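Local coordinates for protein homoserine O-acetyltransferase (Pseudomonas veronii, PDB 5EFZ) that hydrolyses ethyl acetate and other acetate esters, as a homodimeric alpha/beta-hydrolase acting in the bacterial breakdown of short-chain methyl ketones such as 2-butanone, at residues T66-T71 / T268-W273; L186-L191 / K272-D277; T224-S229 / D305-V310. All coordinates share one frame; numbering follows the deposited sequence.

Contact 1 (T66-T71 / T268-W273). With ACT (acetate ion), chain O.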
loop_
_atom_site.group_PDB
_atom_site.type_symbol
_atom_site.label_atom_id
_atom_site.label_comp_id
_atom_site.label_asym_id
_atom_site.label_seq_id
_atom_site.Cartn_x
_atom_site.Cartn_y
_atom_site.Cartn_z
ATOM N N THR A 66 -4.031 17.330 16.407
ATOM C CA THR A 66 -3.192 16.123 16.449
ATOM C C THR A 66 -3.697 15.109 15.422
ATOM O O THR A 66 -4.829 15.227 14.893
ATOM C CB THR A 66 -3.188 15.495 17.875
ATOM O OG1 THR A 66 -4.519 15.107 18.205
ATOM C CG2 THR A 66 -2.721 16.546 18.959
ATOM N N TRP A 67 -2.857 14.121 15.129
ATOM C CA TRP A 67 -3.137 13.208 14.041
ATOM C C TRP A 67 -3.586 11.853 14.571
ATOM O O TRP A 67 -3.746 11.659 15.781
ATOM C CB TRP A 67 -1.901 13.048 13.136
ATOM C CG TRP A 67 -0.621 12.678 13.848
ATOM C CD1 TRP A 67 -0.426 11.651 14.746
ATOM C CD2 TRP A 67 0.661 13.310 13.673
ATOM N NE1 TRP A 67 0.899 11.624 15.157
ATOM C CE2 TRP A 67 1.582 12.634 14.520
ATOM C CE3 TRP A 67 1.112 14.385 12.896
ATOM C CZ2 TRP A 67 2.934 13.000 14.593
ATOM C CZ3 TRP A 67 2.454 14.758 12.978
ATOM C CH2 TRP A 67 3.349 14.065 13.819
ATOM N N TYR A 68 -3.807 10.926 13.647
ATOM C CA TYR A 68 -4.292 9.592 14.002
ATOM C C TYR A 68 -3.325 8.881 14.954
ATOM O O TYR A 68 -2.160 8.778 14.633
ATOM C CB TYR A 68 -4.477 8.739 12.741
ATOM C CG TYR A 68 -4.838 7.297 13.090
ATOM C CD1 TYR A 68 -6.158 6.933 13.371
ATOM C CD2 TYR A 68 -3.853 6.302 13.137
ATOM C CE1 TYR A 68 -6.491 5.608 13.704
ATOM C CE2 TYR A 68 -4.180 4.964 13.472
ATOM C CZ TYR A 68 -5.493 4.643 13.746
ATOM O OH TYR A 68 -5.790 3.345 14.077
ATOM N N SER A 69 -3.840 8.382 16.095
ATOM C CA SER A 69 -3.079 7.648 17.116
ATOM C C SER A 69 -2.127 8.553 17.914
ATOM O O SER A 69 -1.453 8.097 18.832
ATOM C CB SER A 69 -2.292 6.449 16.519
ATOM O OG SER A 69 -1.108 6.876 15.856
ATOM N N GLY A 70 -2.131 9.840 17.604
ATOM C CA GLY A 70 -1.154 10.753 18.163
ATOM C C GLY A 70 -1.689 11.602 19.303
ATOM O O GLY A 70 -2.904 11.640 19.592
ATOM N N THR A 71 -0.769 12.270 19.985
ATOM C CA THR A 71 -1.129 13.188 21.045
ATOM C C THR A 71 -0.345 14.473 20.877
ATOM O O THR A 71 0.513 14.603 19.989
ATOM C CB THR A 71 -0.838 12.633 22.459
ATOM O OG1 THR A 71 0.589 12.545 22.633
ATOM C CG2 THR A 71 -1.511 11.228 22.693
ATOM N N THR A 268 -12.238 4.992 16.996
ATOM C CA THR A 268 -12.886 6.313 16.964
ATOM C C THR A 268 -12.162 7.237 15.984
ATOM O O THR A 268 -12.794 7.926 15.185
ATOM C CB THR A 268 -12.918 6.973 18.372
ATOM O OG1 THR A 268 -13.636 6.111 19.265
ATOM C CG2 THR A 268 -13.621 8.321 18.365
ATOM N N MET A 269 -10.837 7.257 16.063
ATOM C CA MET A 269 -10.069 8.149 15.201
ATOM C C MET A 269 -10.117 7.658 13.765
ATOM O O MET A 269 -10.213 8.452 12.848
ATOM C CB MET A 269 -8.629 8.274 15.724
ATOM C CG MET A 269 -8.554 9.142 17.031
ATOM S SD MET A 269 -6.854 9.201 17.682
ATOM C CE MET A 269 -6.709 7.567 18.436
ATOM N N ALA A 270 -10.066 6.338 13.568
ATOM C CA ALA A 270 -10.185 5.770 12.237
ATOM C C ALA A 270 -11.537 6.100 11.557
ATOM O O ALA A 270 -11.569 6.447 10.361
ATOM C CB ALA A 270 -9.971 4.212 12.297
ATOM N N TRP A 271 -12.644 5.970 12.290
ATOM C CA TRP A 271 -13.973 6.273 11.725
ATOM C C TRP A 271 -14.005 7.736 11.283
ATOM O O TRP A 271 -14.551 8.099 10.233
ATOM C CB TRP A 271 -15.084 6.016 12.774
ATOM C CG TRP A 271 -16.512 6.120 12.248
ATOM C CD1 TRP A 271 -17.325 5.077 11.836
ATOM C CD2 TRP A 271 -17.296 7.307 12.133
ATOM N NE1 TRP A 271 -18.558 5.567 11.459
ATOM C CE2 TRP A 271 -18.562 6.932 11.633
ATOM C CE3 TRP A 271 -17.049 8.663 12.409
ATOM C CZ2 TRP A 271 -19.569 7.859 11.381
ATOM C CZ3 TRP A 271 -18.051 9.596 12.147
ATOM C CH2 TRP A 271 -19.298 9.187 11.651
ATOM N N LYS A 272 -13.416 8.572 12.123
ATOM C CA LYS A 272 -13.406 10.013 11.900
ATOM C C LYS A 272 -12.588 10.325 10.633
ATOM O O LYS A 272 -13.009 11.089 9.759
ATOM C CB LYS A 272 -12.807 10.723 13.112
ATOM C CG LYS A 272 -12.812 12.250 13.005
ATOM C CD LYS A 272 -11.972 12.889 14.133
ATOM C CE LYS A 272 -12.345 12.389 15.535
ATOM N NZ LYS A 272 -11.541 13.226 16.515
ATOM N N TRP A 273 -11.388 9.760 10.603
ATOM C CA TRP A 273 -10.461 9.915 9.482
ATOM C C TRP A 273 -11.142 9.520 8.168
ATOM O O TRP A 273 -11.050 10.238 7.163
ATOM C CB TRP A 273 -9.212 9.055 9.776
ATOM C CG TRP A 273 -8.206 8.785 8.668
ATOM C CD1 TRP A 273 -8.050 9.427 7.458
ATOM C CD2 TRP A 273 -7.214 7.748 8.708
ATOM N NE1 TRP A 273 -7.004 8.823 6.742
ATOM C CE2 TRP A 273 -6.483 7.801 7.499
ATOM C CE3 TRP A 273 -6.891 6.770 9.654
ATOM C CZ2 TRP A 273 -5.431 6.902 7.216
ATOM C CZ3 TRP A 273 -5.850 5.872 9.367
ATOM C CH2 TRP A 273 -5.137 5.955 8.161
HETATM C C ACT O . -2.155 10.180 10.613
HETATM O O ACT O . -2.116 9.740 9.428
HETATM O OXT ACT O . -3.118 10.960 10.920
HETATM C CH3 ACT O . -1.087 9.810 11.585
#
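Tyr68 pushes its ring into a hollow on the helix of 268-273 whose walls are Met269, Ala270 and Trp273. With CG anti to the backbone N (chi1 174°), the ring runs from the loop towards the helix and fits between residues one turn apart. Its CD1 lies 3.7 Å from Met269 CB, while Ala270 N comes to the ring edge, in its plane, 3.7 Å from Tyr68 CE1. Trp273 closes the hollow from above: its CZ3 sits over the centre of one tyrosine face, 4.0 Å above the plane, and the two ring planes are inclined at 50°. The small methyl of Ala270 suits this place, letting the ring edge come close to the helix backbone. Beside the tyrosine, Met269, extended to its sulfur, sets SD against the loop, where Ser69 N gives it a weak hydrogen bond of 3.5 Å; the bend at chi3 lays CE beside Ser69 too. Without its ring, as with an alanine here, Tyr68 would probably no longer fill the hollow between loop and helix, and one side of the Trp273 six-membered ring would lose its tyrosine neighbour.

The loop holds its own shape through a type II turn from Trp67 to Gly70, in which Gly70 N bonds to Trp67 O. Next to the hollow, Tyr68 N donates to OXT of the acetate ion at 2.8 Å, and Ser151 OG, His334 NE2 and Met152 N also bond to this ion. Two backbone N-H groups, of Tyr68 and Met152, thus meet one anion beside the probable nucleophile, consistent with the oxyanion hole of an alpha/beta-hydrolase.

Contact 2 (L186-L191 / K272-D277)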
loop_
_atom_site.group_PDB
_atom_site.type_symbol
_atom_site.label_atom_id
_atom_site.label_comp_id
_atom_site.label_asym_id
_atom_site.label_seq_id
_atom_site.Cartn_x
_atom_site.Cartn_y
_atom_site.Cartn_z
ATOM N N LEU A 186 -10.778 2.753 2.016
ATOM C CA LEU A 186 -10.466 1.312 2.021
ATOM C C LEU A 186 -9.256 0.953 2.902
ATOM O O LEU A 186 -9.274 -0.047 3.652
ATOM C CB LEU A 186 -10.213 0.838 0.591
ATOM C CG LEU A 186 -9.747 -0.626 0.467
ATOM C CD1 LEU A 186 -10.877 -1.599 0.845
ATOM C CD2 LEU A 186 -9.280 -0.881 -0.967
ATOM N N PHE A 187 -8.178 1.732 2.787
ATOM C CA PHE A 187 -7.023 1.527 3.645
ATOM C C PHE A 187 -7.422 1.530 5.123
ATOM O O PHE A 187 -7.055 0.650 5.889
ATOM C CB PHE A 187 -6.002 2.634 3.388
ATOM C CG PHE A 187 -4.847 2.650 4.357
ATOM C CD1 PHE A 187 -4.200 1.485 4.715
ATOM C CD2 PHE A 187 -4.351 3.872 4.839
ATOM C CE1 PHE A 187 -3.076 1.526 5.604
ATOM C CE2 PHE A 187 -3.255 3.910 5.735
ATOM C CZ PHE A 187 -2.626 2.746 6.104
ATOM N N THR A 188 -8.180 2.545 5.514
ATOM C CA THR A 188 -8.572 2.644 6.915
ATOM C C THR A 188 -9.556 1.535 7.290
ATOM O O THR A 188 -9.518 1.031 8.400
ATOM C CB THR A 188 -9.159 4.004 7.196
ATOM O OG1 THR A 188 -8.203 4.999 6.746
ATOM C CG2 THR A 188 -9.373 4.154 8.721
ATOM N N GLU A 189 -10.413 1.132 6.361
ATOM C CA GLU A 189 -11.284 -0.028 6.616
ATOM C C GLU A 189 -10.459 -1.281 6.911
ATOM O O GLU A 189 -10.766 -2.059 7.830
ATOM C CB GLU A 189 -12.217 -0.291 5.441
ATOM C CG GLU A 189 -13.047 -1.572 5.621
ATOM C CD GLU A 189 -14.208 -1.653 4.647
ATOM O OE1 GLU A 189 -14.257 -2.595 3.814
ATOM O OE2 GLU A 189 -15.084 -0.782 4.740
ATOM N N ILE A 190 -9.419 -1.493 6.126
ATOM C CA ILE A 190 -8.563 -2.663 6.326
ATOM C C ILE A 190 -7.838 -2.555 7.654
ATOM O O ILE A 190 -7.676 -3.548 8.359
ATOM C CB ILE A 190 -7.556 -2.807 5.145
ATOM C CG1 ILE A 190 -8.377 -3.220 3.891
ATOM C CG2 ILE A 190 -6.422 -3.839 5.494
ATOM C CD1 ILE A 190 -7.581 -3.147 2.543
ATOM N N LEU A 191 -7.404 -1.342 8.000
ATOM C CA LEU A 191 -6.777 -1.104 9.325
ATOM C C LEU A 191 -7.725 -1.406 10.470
ATOM O O LEU A 191 -7.317 -1.933 11.517
ATOM C CB LEU A 191 -6.309 0.333 9.460
ATOM C CG LEU A 191 -5.044 0.774 8.735
ATOM C CD1 LEU A 191 -4.914 2.312 8.914
ATOM C CD2 LEU A 191 -3.802 0.030 9.290
ATOM N N LYS A 272 -13.416 8.572 12.123
ATOM C CA LYS A 272 -13.406 10.013 11.900
ATOM C C LYS A 272 -12.588 10.325 10.633
ATOM O O LYS A 272 -13.009 11.089 9.759
ATOM C CB LYS A 272 -12.807 10.723 13.112
ATOM C CG LYS A 272 -12.812 12.250 13.005
ATOM C CD LYS A 272 -11.972 12.889 14.133
ATOM C CE LYS A 272 -12.345 12.389 15.535
ATOM N NZ LYS A 272 -11.541 13.226 16.515
ATOM N N TRP A 273 -11.388 9.760 10.603
ATOM C CA TRP A 273 -10.461 9.915 9.482
ATOM C C TRP A 273 -11.142 9.520 8.168
ATOM O O TRP A 273 -11.050 10.238 7.163
ATOM C CB TRP A 273 -9.212 9.055 9.776
ATOM C CG TRP A 273 -8.206 8.785 8.668
ATOM C CD1 TRP A 273 -8.050 9.427 7.458
ATOM C CD2 TRP A 273 -7.214 7.748 8.708
ATOM N NE1 TRP A 273 -7.004 8.823 6.742
ATOM C CE2 TRP A 273 -6.483 7.801 7.499
ATOM C CE3 TRP A 273 -6.891 6.770 9.654
ATOM C CZ2 TRP A 273 -5.431 6.902 7.216
ATOM C CZ3 TRP A 273 -5.850 5.872 9.367
ATOM C CH2 TRP A 273 -5.137 5.955 8.161
ATOM N N GLN A 274 -11.826 8.377 8.163
ATOM C CA GLN A 274 -12.508 7.915 6.948
ATOM C C GLN A 274 -13.473 8.928 6.334
ATOM O O GLN A 274 -13.736 8.909 5.131
ATOM C CB GLN A 274 -13.318 6.648 7.258
ATOM C CG GLN A 274 -12.474 5.395 7.364
ATOM C CD GLN A 274 -13.333 4.161 7.580
ATOM O OE1 GLN A 274 -14.217 4.155 8.451
ATOM N NE2 GLN A 274 -13.099 3.108 6.776
ATOM N N ARG A 275 -14.045 9.767 7.184
ATOM C CA ARG A 275 -15.175 10.612 6.765
ATOM C C ARG A 275 -14.868 12.097 6.681
ATOM O O ARG A 275 -15.775 12.891 6.426
ATOM C CB ARG A 275 -16.345 10.369 7.715
ATOM C CG ARG A 275 -17.074 9.053 7.376
ATOM C CD ARG A 275 -17.811 8.471 8.553
ATOM N NE ARG A 275 -18.328 7.140 8.193
ATOM C CZ ARG A 275 -17.608 6.020 8.280
ATOM N NH1 ARG A 275 -16.355 6.049 8.734
ATOM N NH2 ARG A 275 -18.136 4.868 7.897
ATOM N N GLY A 276 -13.598 12.467 6.851
ATOM C CA GLY A 276 -13.208 13.881 6.704
ATOM C C GLY A 276 -13.690 14.405 5.346
ATOM O O GLY A 276 -13.366 13.835 4.312
ATOM N N ASP A 277 -14.486 15.474 5.347
ATOM C CA ASP A 277 -15.129 15.952 4.131
ATOM C C ASP A 277 -15.665 17.378 4.326
ATOM O O ASP A 277 -16.756 17.562 4.854
ATOM C CB ASP A 277 -16.272 15.001 3.715
ATOM C CG ASP A 277 -17.001 15.472 2.476
ATOM O OD1 ASP A 277 -16.546 16.436 1.807
ATOM O OD2 ASP A 277 -18.050 14.880 2.167
HETATM O O HOH W 1 -15.021 0.672 7.283
#
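Thr188 stands over the Trp273 ring, its OG1 3.2 Å above the plane and over the centre, and most of the contact is built round this pair. OG1 lies there because it is anti to the carbonyl carbon, beside the backbone N (chi1 -53°), which also keeps the hydroxyl bonded to Asp184 O, one turn back in the same helix. The methyl of Thr188 makes an off-centre CH-pi contact, CG2 being 4.2 Å from the centroid of the six-membered ring. Threonine suits the place: its hydroxyl can stand over the indole while bonded to its own helix, and its methyl reaches both the ring and Gln274 CG.

Aromatic and aliphatic packing continues round the indole. Phe187 comes to its edge, CE2 lying 3.7 Å from Trp273 CH2, with the ring planes at 83°. Leu191, a turn further on, brings CD1 to 3.7 Å from Trp273 CZ3, and the same methyl lies over one face of Phe187, towards the rim. Trp273 NE1 turns to Asp184 for its hydrogen bond.

The polar contacts gather round Gln274. Its extended chain passes Thr188, with CG 3.6 Å from Thr188 CB, and brings the amide beside Glu189. A water receives a hydrogen from Gln274 NE2 and gives one to Glu189 OE2, joining the two segments indirectly; NE2 also bonds to Phe185 O. At the amide oxygen, Arg275 NH1 donates to Gln274 OE1 at 2.9 Å, arriving 41° out of the carbonyl plane.

Helices 182-196 and 263-274 meet here, with helix 152-163 touching Trp273 through Met152 and helix 213-227 packing against Phe187 and Leu191. Helix 182-196 also reaches the dimer interface, where Glu189 pairs with Lys221 of the second subunit.

Contact 3 (T224-S229 / D305-V310)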
loop_
_atom_site.group_PDB
_atom_site.type_symbol
_atom_site.label_atom_id
_atom_site.label_comp_id
_atom_site.label_asym_id
_atom_site.label_seq_id
_atom_site.Cartn_x
_atom_site.Cartn_y
_atom_site.Cartn_z
ATOM N N THR A 224 3.159 -0.401 8.403
ATOM C CA THR A 224 4.505 -0.496 7.858
ATOM C C THR A 224 4.455 -0.576 6.324
ATOM O O THR A 224 5.307 -0.008 5.617
ATOM C CB THR A 224 5.246 -1.735 8.400
ATOM O OG1 THR A 224 5.131 -1.772 9.842
ATOM C CG2 THR A 224 6.745 -1.688 7.991
ATOM N N LEU A 225 3.481 -1.324 5.830
ATOM C CA LEU A 225 3.277 -1.521 4.403
ATOM C C LEU A 225 2.950 -0.198 3.675
ATOM O O LEU A 225 3.460 0.059 2.579
ATOM C CB LEU A 225 2.131 -2.523 4.170
ATOM C CG LEU A 225 1.736 -2.731 2.710
ATOM C CD1 LEU A 225 2.861 -3.449 1.943
ATOM C CD2 LEU A 225 0.468 -3.519 2.602
ATOM N N MET A 226 2.086 0.615 4.282
ATOM C CA MET A 226 1.532 1.813 3.618
ATOM C C MET A 226 2.104 3.138 4.136
ATOM O O MET A 226 1.944 4.153 3.489
ATOM C CB MET A 226 -0.010 1.873 3.792
ATOM C CG MET A 226 -0.749 0.748 3.044
ATOM S SD MET A 226 -0.596 0.870 1.268
ATOM C CE MET A 226 -1.341 2.460 0.914
ATOM N N GLY A 227 2.765 3.118 5.274
ATOM C CA GLY A 227 3.089 4.362 5.966
ATOM C C GLY A 227 4.414 4.983 5.582
ATOM O O GLY A 227 4.674 6.146 5.910
ATOM N N TRP A 228 5.263 4.210 4.902
ATOM C CA TRP A 228 6.604 4.722 4.539
ATOM C C TRP A 228 6.668 4.786 3.027
ATOM O O TRP A 228 5.839 5.462 2.408
ATOM C CB TRP A 228 7.705 3.844 5.151
ATOM C CG TRP A 228 7.583 3.714 6.682
ATOM C CD1 TRP A 228 7.013 2.678 7.389
ATOM C CD2 TRP A 228 8.017 4.674 7.653
ATOM N NE1 TRP A 228 7.102 2.927 8.752
ATOM C CE2 TRP A 228 7.695 4.156 8.932
ATOM C CE3 TRP A 228 8.678 5.916 7.562
ATOM C CZ2 TRP A 228 8.001 4.842 10.121
ATOM C CZ3 TRP A 228 8.967 6.611 8.748
ATOM C CH2 TRP A 228 8.650 6.050 10.018
ATOM N N SER A 229 7.630 4.114 2.393
ATOM C CA SER A 229 7.577 3.936 0.946
ATOM C C SER A 229 8.476 2.772 0.557
ATOM O O SER A 229 9.321 2.349 1.342
ATOM C CB SER A 229 8.019 5.209 0.179
ATOM O OG SER A 229 9.431 5.335 0.252
ATOM N N ASP A 305 4.395 9.797 -0.046
ATOM C CA ASP A 305 3.195 9.348 0.696
ATOM C C ASP A 305 2.370 8.398 -0.182
ATOM O O ASP A 305 1.963 8.752 -1.288
ATOM C CB ASP A 305 2.367 10.585 1.136
ATOM C CG ASP A 305 1.290 10.264 2.169
ATOM O OD1 ASP A 305 0.653 9.185 2.086
ATOM O OD2 ASP A 305 1.103 11.108 3.089
ATOM N N GLN A 306 2.128 7.181 0.309
ATOM C CA GLN A 306 1.393 6.170 -0.427
ATOM C C GLN A 306 -0.115 6.344 -0.442
ATOM O O GLN A 306 -0.778 5.672 -1.239
ATOM C CB GLN A 306 1.723 4.797 0.147
ATOM C CG GLN A 306 3.215 4.508 0.172
ATOM C CD GLN A 306 3.835 4.535 -1.203
ATOM O OE1 GLN A 306 3.346 3.873 -2.120
ATOM N NE2 GLN A 306 4.928 5.300 -1.359
ATOM N N PHE A 307 -0.683 7.153 0.447
ATOM C CA PHE A 307 -2.148 7.206 0.468
ATOM C C PHE A 307 -2.753 8.600 0.511
ATOM O O PHE A 307 -3.923 8.757 0.151
ATOM C CB PHE A 307 -2.716 6.320 1.614
ATOM C CG PHE A 307 -2.247 6.675 2.973
ATOM C CD1 PHE A 307 -3.006 7.513 3.778
ATOM C CD2 PHE A 307 -1.091 6.122 3.488
ATOM C CE1 PHE A 307 -2.593 7.836 5.053
ATOM C CE2 PHE A 307 -0.667 6.434 4.760
ATOM C CZ PHE A 307 -1.429 7.295 5.551
ATOM N N PHE A 308 -1.980 9.617 0.897
ATOM C CA PHE A 308 -2.408 10.992 0.648
ATOM C C PHE A 308 -1.445 11.504 -0.433
ATOM O O PHE A 308 -0.419 12.071 -0.105
ATOM C CB PHE A 308 -2.334 11.859 1.914
ATOM C CG PHE A 308 -3.484 11.687 2.868
ATOM C CD1 PHE A 308 -4.789 11.958 2.458
ATOM C CD2 PHE A 308 -3.255 11.330 4.189
ATOM C CE1 PHE A 308 -5.858 11.826 3.354
ATOM C CE2 PHE A 308 -4.316 11.209 5.103
ATOM C CZ PHE A 308 -5.614 11.463 4.685
ATOM N N THR A 309 -1.729 11.248 -1.712
ATOM C CA THR A 309 -0.696 11.438 -2.734
ATOM C C THR A 309 -0.515 12.878 -3.165
ATOM O O THR A 309 -1.378 13.734 -2.929
ATOM C CB THR A 309 -0.983 10.612 -3.977
ATOM O OG1 THR A 309 -2.082 11.200 -4.689
ATOM C CG2 THR A 309 -1.350 9.172 -3.549
ATOM N N VAL A 310 0.620 13.129 -3.804
ATOM C CA VAL A 310 0.888 14.442 -4.389
ATOM C C VAL A 310 -0.248 14.815 -5.346
ATOM O O VAL A 310 -0.705 15.975 -5.376
ATOM C CB VAL A 310 2.263 14.435 -5.113
ATOM C CG1 VAL A 310 2.428 15.631 -5.975
ATOM C CG2 VAL A 310 3.393 14.339 -4.083
#
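Gln306 and Phe307 meet segment 224-229 from two directions, both approaching Met226 O. Gln306 brings its aliphatic part, with CB 3.4 Å from Met226 O and CG 3.6 Å from Trp228 O. Phe307 instead turns its ring edge to the same oxygen, which lies in the ring plane, 3.6 Å from CD2. Met226 O is buried here with no hydrogen-bonding partner, and CH groups of these two side chains lie against it.

Met226 bends at chi2 and chi3, which folds its CE back over the loop to 3.9 Å from Gln306 CB; methionine's unbranched, flexible chain can fold in this way and still offer an apolar methyl to Gln306 CB and Phe307 CB. Gln306 bends at chi2 (-60°), carrying its amide to Ser229, where NE2 lies 3.5 Å from Ser229 CB while bonding to His304 O.

Asp305 shapes the loop that presents these groups. Its OD1 accepts from Phe307 N, an Asx turn, on the anti side of the carboxylate, and from Phe308 N, 67° out of the carboxylate plane. The same oxygen stands 3.8 Å above one Phe307 face, towards the rim. Two N-H groups on OD1, together with the bond from OD2 to His334 ND1, probably help to fix the carboxylate's rotation in the probable catalytic triad.

The loop runs from strand 296-300 towards helix 310-317, whose N-cap is Thr309, and the facing segment leads from helix 213-227 into helix 230-234, capped by Ser229. Helix 182-196 adds Phe187 against Met226 and Phe307, while Met226 and Gln306 each pack on their own counterparts in the second subunit.

In the fold
Contacts 1 and 2 have centres about 10 Å apart and share helix 263-274, with Lys272 and Trp273 in both. Contact 3 lies further off, its centre about 14 Å from that of contact 2 and 17 Å from that of contact 1. Along the chain the segments come as 66-71, 186-191, 224-229, 268-273 overlapping 272-277, then 305-310, so contact 3 crosses each of the others. Trp273 reaches Phe307 and Phe308, and Phe187 reaches Met226 and Phe307, making the packing continuous. Loops following sheet strands 61-65 and 296-300 are thereby joined to helices 182-196, 213-227 and 263-274 round the probable active site, while contacts 2 and 3 also touch the second subunit.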